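(S)-ureidoglycine--glyoxylate transaminase (Bacillus subtilis, PDB 3ISL) catalyses the pyridoxal-phosphate-dependent transfer of an amino group from (S)-ureidoglycine to glyoxylate, giving oxalurate and glycine in purine catabolism. Local coordinates at residues I209-R222 and N241-E255. Residues are numbered along the deposited sequence; the frame is centred on the assembly and turned at random.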
loop_
_atom_site.group_PDB
_atom_site.type_symbol
_atom_site.label_atom_id
_atom_site.label_comp_id
_atom_site.label_asym_id
_atom_site.label_seq_id
_atom_site.Cartn_x
_atom_site.Cartn_y
_atom_site.Cartn_z
ATOM N N ILE A 209 -1.906 -10.529 -7.460
ATOM C CA ILE A 209 -2.259 -11.887 -7.036
ATOM C C ILE A 209 -3.060 -12.523 -8.106
ATOM O O ILE A 209 -3.703 -11.830 -8.880
ATOM C CB ILE A 209 -3.045 -11.950 -5.690
ATOM C CG1 ILE A 209 -4.399 -11.273 -5.804
ATOM C CG2 ILE A 209 -2.256 -11.313 -4.557
ATOM C CD1 ILE A 209 -5.284 -11.397 -4.488
ATOM N N THR A 210 -3.037 -13.846 -8.140
ATOM C CA THR A 210 -3.948 -14.574 -8.948
ATOM C C THR A 210 -4.355 -15.854 -8.225
ATOM O O THR A 210 -3.560 -16.466 -7.468
ATOM C CB THR A 210 -3.344 -14.896 -10.382
ATOM O OG1 THR A 210 -4.361 -15.382 -11.255
ATOM C CG2 THR A 210 -2.207 -15.868 -10.330
ATOM N N TYR A 211 -5.566 -16.306 -8.524
ATOM C CA TYR A 211 -6.034 -17.576 -8.011
ATOM C C TYR A 211 -7.217 -18.120 -8.820
ATOM O O TYR A 211 -7.837 -17.379 -9.566
ATOM C CB TYR A 211 -6.374 -17.451 -6.535
ATOM C CG TYR A 211 -7.430 -16.423 -6.224
ATOM C CD1 TYR A 211 -8.807 -16.726 -6.304
ATOM C CD2 TYR A 211 -7.063 -15.147 -5.816
ATOM C CE1 TYR A 211 -9.785 -15.750 -5.951
ATOM C CE2 TYR A 211 -8.011 -14.198 -5.485
ATOM C CZ TYR A 211 -9.350 -14.491 -5.577
ATOM O OH TYR A 211 -10.217 -13.509 -5.240
ATOM N N ASN A 212 -7.462 -19.430 -8.678
ATOM C CA ASN A 212 -8.466 -20.206 -9.449
ATOM C C ASN A 212 -9.759 -20.387 -8.687
ATOM O O ASN A 212 -9.942 -19.801 -7.615
ATOM C CB ASN A 212 -7.895 -21.588 -9.927
ATOM C CG ASN A 212 -7.454 -22.527 -8.762
ATOM O OD1 ASN A 212 -7.754 -22.299 -7.598
ATOM N ND2 ASN A 212 -6.747 -23.587 -9.106
ATOM N N GLU A 213 -10.669 -21.187 -9.256
ATOM C CA GLU A 213 -12.024 -21.449 -8.739
ATOM C C GLU A 213 -11.957 -22.316 -7.465
ATOM O O GLU A 213 -12.747 -22.112 -6.540
ATOM C CB GLU A 213 -12.891 -22.072 -9.856
ATOM C CG GLU A 213 -13.995 -23.048 -9.380
ATOM C CD GLU A 213 -15.032 -23.545 -10.492
ATOM O OE1 GLU A 213 -16.261 -23.433 -10.239
ATOM O OE2 GLU A 213 -14.622 -24.051 -11.584
ATOM N N ARG A 214 -10.970 -23.225 -7.384
ATOM C CA ARG A 214 -10.696 -23.935 -6.101
ATOM C C ARG A 214 -10.489 -22.949 -4.953
ATOM O O ARG A 214 -11.133 -23.068 -3.910
ATOM C CB ARG A 214 -9.498 -24.896 -6.191
ATOM C CG ARG A 214 -9.672 -26.016 -7.223
ATOM C CD ARG A 214 -9.182 -27.384 -6.683
ATOM N NE ARG A 214 -7.763 -27.318 -6.549
ATOM C CZ ARG A 214 -7.036 -27.804 -5.567
ATOM N NH1 ARG A 214 -7.555 -28.521 -4.609
ATOM N NH2 ARG A 214 -5.730 -27.588 -5.607
ATOM N N VAL A 215 -9.596 -21.975 -5.160
ATOM C CA VAL A 215 -9.372 -20.882 -4.170
ATOM C C VAL A 215 -10.617 -20.002 -3.950
ATOM O O VAL A 215 -10.985 -19.726 -2.802
ATOM C CB VAL A 215 -8.132 -20.027 -4.450
ATOM C CG1 VAL A 215 -7.935 -18.967 -3.332
ATOM C CG2 VAL A 215 -6.913 -20.910 -4.475
ATOM N N ALA A 216 -11.294 -19.649 -5.035
ATOM C CA ALA A 216 -12.430 -18.721 -4.947
ATOM C C ALA A 216 -13.604 -19.366 -4.177
ATOM O O ALA A 216 -14.202 -18.726 -3.324
ATOM C CB ALA A 216 -12.888 -18.187 -6.368
ATOM N N ASP A 217 -13.893 -20.645 -4.427
ATOM C CA ASP A 217 -14.965 -21.320 -3.647
ATOM C C ASP A 217 -14.713 -21.376 -2.118
ATOM O O ASP A 217 -15.663 -21.265 -1.339
ATOM C CB ASP A 217 -15.247 -22.720 -4.204
ATOM C CG ASP A 217 -15.760 -22.667 -5.632
ATOM O OD1 ASP A 217 -15.771 -23.695 -6.282
ATOM O OD2 ASP A 217 -16.089 -21.561 -6.119
ATOM N N VAL A 218 -13.466 -21.575 -1.688
ATOM C CA VAL A 218 -13.147 -21.542 -0.260
ATOM C C VAL A 218 -13.367 -20.118 0.293
ATOM O O VAL A 218 -13.845 -19.968 1.394
ATOM C CB VAL A 218 -11.690 -21.981 -0.008
ATOM C CG1 VAL A 218 -11.244 -21.613 1.424
ATOM C CG2 VAL A 218 -11.508 -23.452 -0.294
ATOM N N ILE A 219 -13.055 -19.082 -0.500
ATOM C CA ILE A 219 -13.227 -17.702 -0.080
ATOM C C ILE A 219 -14.734 -17.407 -0.003
ATOM O O ILE A 219 -15.211 -16.768 0.924
ATOM C CB ILE A 219 -12.542 -16.777 -1.088
ATOM C CG1 ILE A 219 -11.014 -17.006 -1.114
ATOM C CG2 ILE A 219 -12.876 -15.346 -0.803
ATOM C CD1 ILE A 219 -10.280 -16.014 -1.984
ATOM N N ALA A 220 -15.488 -17.900 -0.976
ATOM C CA ALA A 220 -16.923 -17.675 -0.970
ATOM C C ALA A 220 -17.565 -18.307 0.253
ATOM O O ALA A 220 -18.506 -17.729 0.815
ATOM C CB ALA A 220 -17.559 -18.201 -2.245
ATOM N N ALA A 221 -17.084 -19.476 0.682
ATOM C CA ALA A 221 -17.685 -20.125 1.876
ATOM C C ALA A 221 -17.526 -19.278 3.168
ATOM O O ALA A 221 -17.994 -19.676 4.246
ATOM C CB ALA A 221 -17.168 -21.539 2.063
ATOM N N ARG A 222 -16.924 -18.085 3.034
ATOM C CA ARG A 222 -16.611 -17.198 4.166
ATOM C C ARG A 222 -17.043 -15.681 4.072
ATOM O O ARG A 222 -17.284 -15.109 2.998
ATOM C CB ARG A 222 -15.111 -17.262 4.474
ATOM C CG ARG A 222 -14.514 -18.650 4.765
ATOM C CD ARG A 222 -12.961 -18.496 5.019
ATOM N NE ARG A 222 -12.728 -17.859 6.316
ATOM C CZ ARG A 222 -11.552 -17.646 6.898
ATOM N NH1 ARG A 222 -10.414 -18.007 6.307
ATOM N NH2 ARG A 222 -11.528 -17.048 8.097
ATOM N N ASN A 241 -20.289 -18.182 6.886
ATOM C CA ASN A 241 -19.415 -18.749 7.926
ATOM C C ASN A 241 -18.467 -17.732 8.554
ATOM O O ASN A 241 -18.710 -16.515 8.496
ATOM C CB ASN A 241 -18.583 -19.920 7.382
ATOM C CG ASN A 241 -19.425 -21.004 6.747
ATOM O OD1 ASN A 241 -20.653 -20.928 6.723
ATOM N ND2 ASN A 241 -18.762 -22.022 6.214
ATOM N N ARG A 242 -17.387 -18.255 9.140
ATOM C CA ARG A 242 -16.366 -17.454 9.815
ATOM C C ARG A 242 -15.716 -16.511 8.810
ATOM O O ARG A 242 -15.070 -16.989 7.853
ATOM C CB ARG A 242 -15.295 -18.378 10.409
ATOM C CG ARG A 242 -14.375 -17.783 11.494
ATOM C CD ARG A 242 -13.559 -18.921 12.166
ATOM N NE ARG A 242 -13.995 -20.245 11.689
ATOM C CZ ARG A 242 -13.670 -21.433 12.223
ATOM N NH1 ARG A 242 -12.893 -21.530 13.301
ATOM N NH2 ARG A 242 -14.140 -22.546 11.672
ATOM N N PRO A 243 -15.893 -15.177 9.012
ATOM C CA PRO A 243 -15.246 -14.196 8.136
ATOM C C PRO A 243 -13.714 -14.223 8.261
ATOM O O PRO A 243 -13.173 -14.619 9.297
ATOM C CB PRO A 243 -15.792 -12.845 8.635
ATOM C CG PRO A 243 -16.185 -13.076 10.076
ATOM C CD PRO A 243 -16.665 -14.529 10.102
ATOM N N ILE A 244 -13.042 -13.818 7.183
ATOM C CA ILE A 244 -11.601 -13.531 7.167
ATOM C C ILE A 244 -11.308 -12.396 8.196
ATOM O O ILE A 244 -12.018 -11.349 8.202
ATOM C CB ILE A 244 -11.180 -13.158 5.727
ATOM C CG1 ILE A 244 -11.383 -14.376 4.809
ATOM C CG2 ILE A 244 -9.785 -12.568 5.677
ATOM C CD1 ILE A 244 -11.875 -14.041 3.396
ATOM N N THR A 245 -10.303 -12.622 9.063
ATOM C CA THR A 245 -9.966 -11.729 10.208
ATOM C C THR A 245 -9.588 -10.279 9.790
ATOM O O THR A 245 -10.087 -9.285 10.360
ATOM C CB THR A 245 -8.877 -12.392 11.121
ATOM O OG1 THR A 245 -9.333 -13.694 11.516
ATOM C CG2 THR A 245 -8.527 -11.544 12.380
ATOM N N SER A 246 -8.742 -10.161 8.767
ATOM C CA SER A 246 -8.466 -8.849 8.185
ATOM C C SER A 246 -9.619 -8.380 7.258
ATOM O O SER A 246 -9.933 -9.038 6.249
ATOM C CB SER A 246 -7.124 -8.877 7.433
ATOM O OG SER A 246 -6.822 -7.615 6.875
ATOM N N ASN A 247 -10.267 -7.274 7.627
ATOM C CA ASN A 247 -11.171 -6.598 6.701
ATOM C C ASN A 247 -10.449 -6.126 5.414
ATOM O O ASN A 247 -10.950 -6.334 4.294
ATOM C CB ASN A 247 -11.869 -5.400 7.385
ATOM C CG ASN A 247 -12.683 -4.560 6.386
ATOM O OD1 ASN A 247 -13.832 -4.896 6.063
ATOM N ND2 ASN A 247 -12.075 -3.478 5.875
ATOM N N TYR A 248 -9.272 -5.492 5.585
ATOM C CA TYR A 248 -8.506 -4.934 4.456
ATOM C C TYR A 248 -7.992 -6.048 3.516
ATOM O O TYR A 248 -8.041 -5.895 2.283
ATOM C CB TYR A 248 -7.349 -4.067 4.970
ATOM C CG TYR A 248 -6.556 -3.314 3.920
ATOM C CD1 TYR A 248 -7.011 -2.073 3.424
ATOM C CD2 TYR A 248 -5.341 -3.845 3.422
ATOM C CE1 TYR A 248 -6.268 -1.361 2.500
ATOM C CE2 TYR A 248 -4.570 -3.156 2.490
ATOM C CZ TYR A 248 -5.030 -1.907 2.015
ATOM O OH TYR A 248 -4.261 -1.196 1.074
ATOM N N PHE A 249 -7.572 -7.181 4.085
ATOM C CA PHE A 249 -7.134 -8.360 3.286
ATOM C C PHE A 249 -8.254 -9.372 2.936
ATOM O O PHE A 249 -7.970 -10.524 2.587
ATOM C CB PHE A 249 -5.933 -9.053 3.982
ATOM C CG PHE A 249 -4.713 -8.151 4.170
ATOM C CD1 PHE A 249 -4.304 -7.260 3.156
ATOM C CD2 PHE A 249 -3.992 -8.190 5.360
ATOM C CE1 PHE A 249 -3.189 -6.418 3.330
ATOM C CE2 PHE A 249 -2.867 -7.356 5.551
ATOM C CZ PHE A 249 -2.484 -6.456 4.539
ATOM N N ASP A 250 -9.530 -8.945 3.036
ATOM C CA ASP A 250 -10.688 -9.827 2.755
ATOM C C ASP A 250 -10.903 -9.989 1.213
ATOM O O ASP A 250 -11.574 -9.147 0.578
ATOM C CB ASP A 250 -11.959 -9.300 3.469
ATOM C CG ASP A 250 -13.182 -10.283 3.365
ATOM O OD1 ASP A 250 -14.179 -10.077 4.136
ATOM O OD2 ASP A 250 -13.128 -11.258 2.538
ATOM N N LEU A 251 -10.316 -11.035 0.615
ATOM C CA LEU A 251 -10.379 -11.221 -0.864
ATOM C C LEU A 251 -11.810 -11.333 -1.404
ATOM O O LEU A 251 -12.061 -11.084 -2.572
ATOM C CB LEU A 251 -9.535 -12.441 -1.332
ATOM C CG LEU A 251 -8.043 -12.395 -1.012
ATOM C CD1 LEU A 251 -7.327 -13.549 -1.671
ATOM C CD2 LEU A 251 -7.354 -11.060 -1.400
ATOM N N SER A 252 -12.728 -11.759 -0.533
ATOM C CA SER A 252 -14.164 -11.883 -0.839
ATOM C C SER A 252 -14.826 -10.523 -1.092
ATOM O O SER A 252 -15.767 -10.434 -1.887
ATOM C CB SER A 252 -14.914 -12.530 0.323
ATOM O OG SER A 252 -16.209 -12.801 -0.100
ATOM N N GLN A 253 -14.364 -9.504 -0.363
ATOM C CA GLN A 253 -14.753 -8.126 -0.610
ATOM C C GLN A 253 -13.914 -7.562 -1.739
ATOM O O GLN A 253 -14.451 -6.821 -2.574
ATOM C CB GLN A 253 -14.584 -7.266 0.641
ATOM C CG GLN A 253 -15.408 -7.789 1.826
ATOM C CD GLN A 253 -15.346 -6.858 2.997
ATOM O OE1 GLN A 253 -15.975 -5.788 2.983
ATOM N NE2 GLN A 253 -14.622 -7.264 4.048
ATOM N N LEU A 254 -12.619 -7.910 -1.777
ATOM C CA LEU A 254 -11.737 -7.455 -2.875
ATOM C C LEU A 254 -12.166 -7.979 -4.273
ATOM O O LEU A 254 -11.946 -7.289 -5.293
ATOM C CB LEU A 254 -10.269 -7.728 -2.565
ATOM C CG LEU A 254 -9.827 -6.635 -1.589
ATOM C CD1 LEU A 254 -8.593 -6.997 -0.799
ATOM C CD2 LEU A 254 -9.644 -5.312 -2.358
ATOM N N GLU A 255 -12.815 -9.153 -4.322
ATOM C CA GLU A 255 -13.341 -9.614 -5.603
ATOM C C GLU A 255 -14.560 -8.816 -6.118
ATOM O O GLU A 255 -14.696 -8.627 -7.338
ATOM C CB GLU A 255 -13.451 -11.134 -5.727
ATOM C CG GLU A 255 -14.075 -11.952 -4.637
ATOM C CD GLU A 255 -13.914 -13.453 -4.923
ATOM O OE1 GLU A 255 -14.912 -14.196 -5.065
ATOM O OE2 GLU A 255 -12.767 -13.892 -5.048
HETATM O O HOH W 1 -9.093 -15.510 8.572
#
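Tyr-211 OH donates to Glu-255 OE2 across 2.6 Å, meeting that oxygen nearly along its C-O axis, and is also hydrogen-bonded to Tyr-65 OH. Two polar groups thus grip the phenol at the end of strand 206-211, part of the mixed seven-stranded sheet of this class-V aminotransferase's large PLP-binding domain. Ring and carboxylate lie 7° apart, nearly coplanar, with OE2 at the ring edge; Tyr-211 CG sits between its backbone N and carbonyl carbon (chi1 59°), which turns the ring toward helix 251-257. Beside this bond, Leu-251 fills the angle between strand and helix 213-220. Its CD2 meets Ile-209 CD1 tip to tip at 3.7 Å, while its CD1 packs against Tyr-211 CE2 as the two side chains run past each other in opposite directions. Ile-219 lays CD1 against Leu-251 CB and CG2 against Ser-252 CB, each at 3.7 Å, where the two helices cross.

Beyond helix 213-220, Arg-222 ties down the chain that leads into helix 251-257. NE donates to Arg-242 O at 2.9 Å in an almost straight bond (178°), the acceptor lying in the guanidinium plane; NH2 reaches Pro-243 O only weakly, and NH1 goes to Ile-83 O. Ile-244 CG1 sits over the guanidinium centre, 3.9 Å above its plane, the two side chains crossing at about a right angle. With an alanine here, the Arg-242 and Ile-83 carbonyls would probably lose their guanidinium donor and Ile-244 CG1 the flat group it lies on. The 241-255 segment also faces the second subunit, whose Arg-107 forms a salt bridge with Asp-250. One water extends the arginine's hold, accepting from Arg-222 NH2 at 2.9 Å and from Thr-245 N at 3.2 Å.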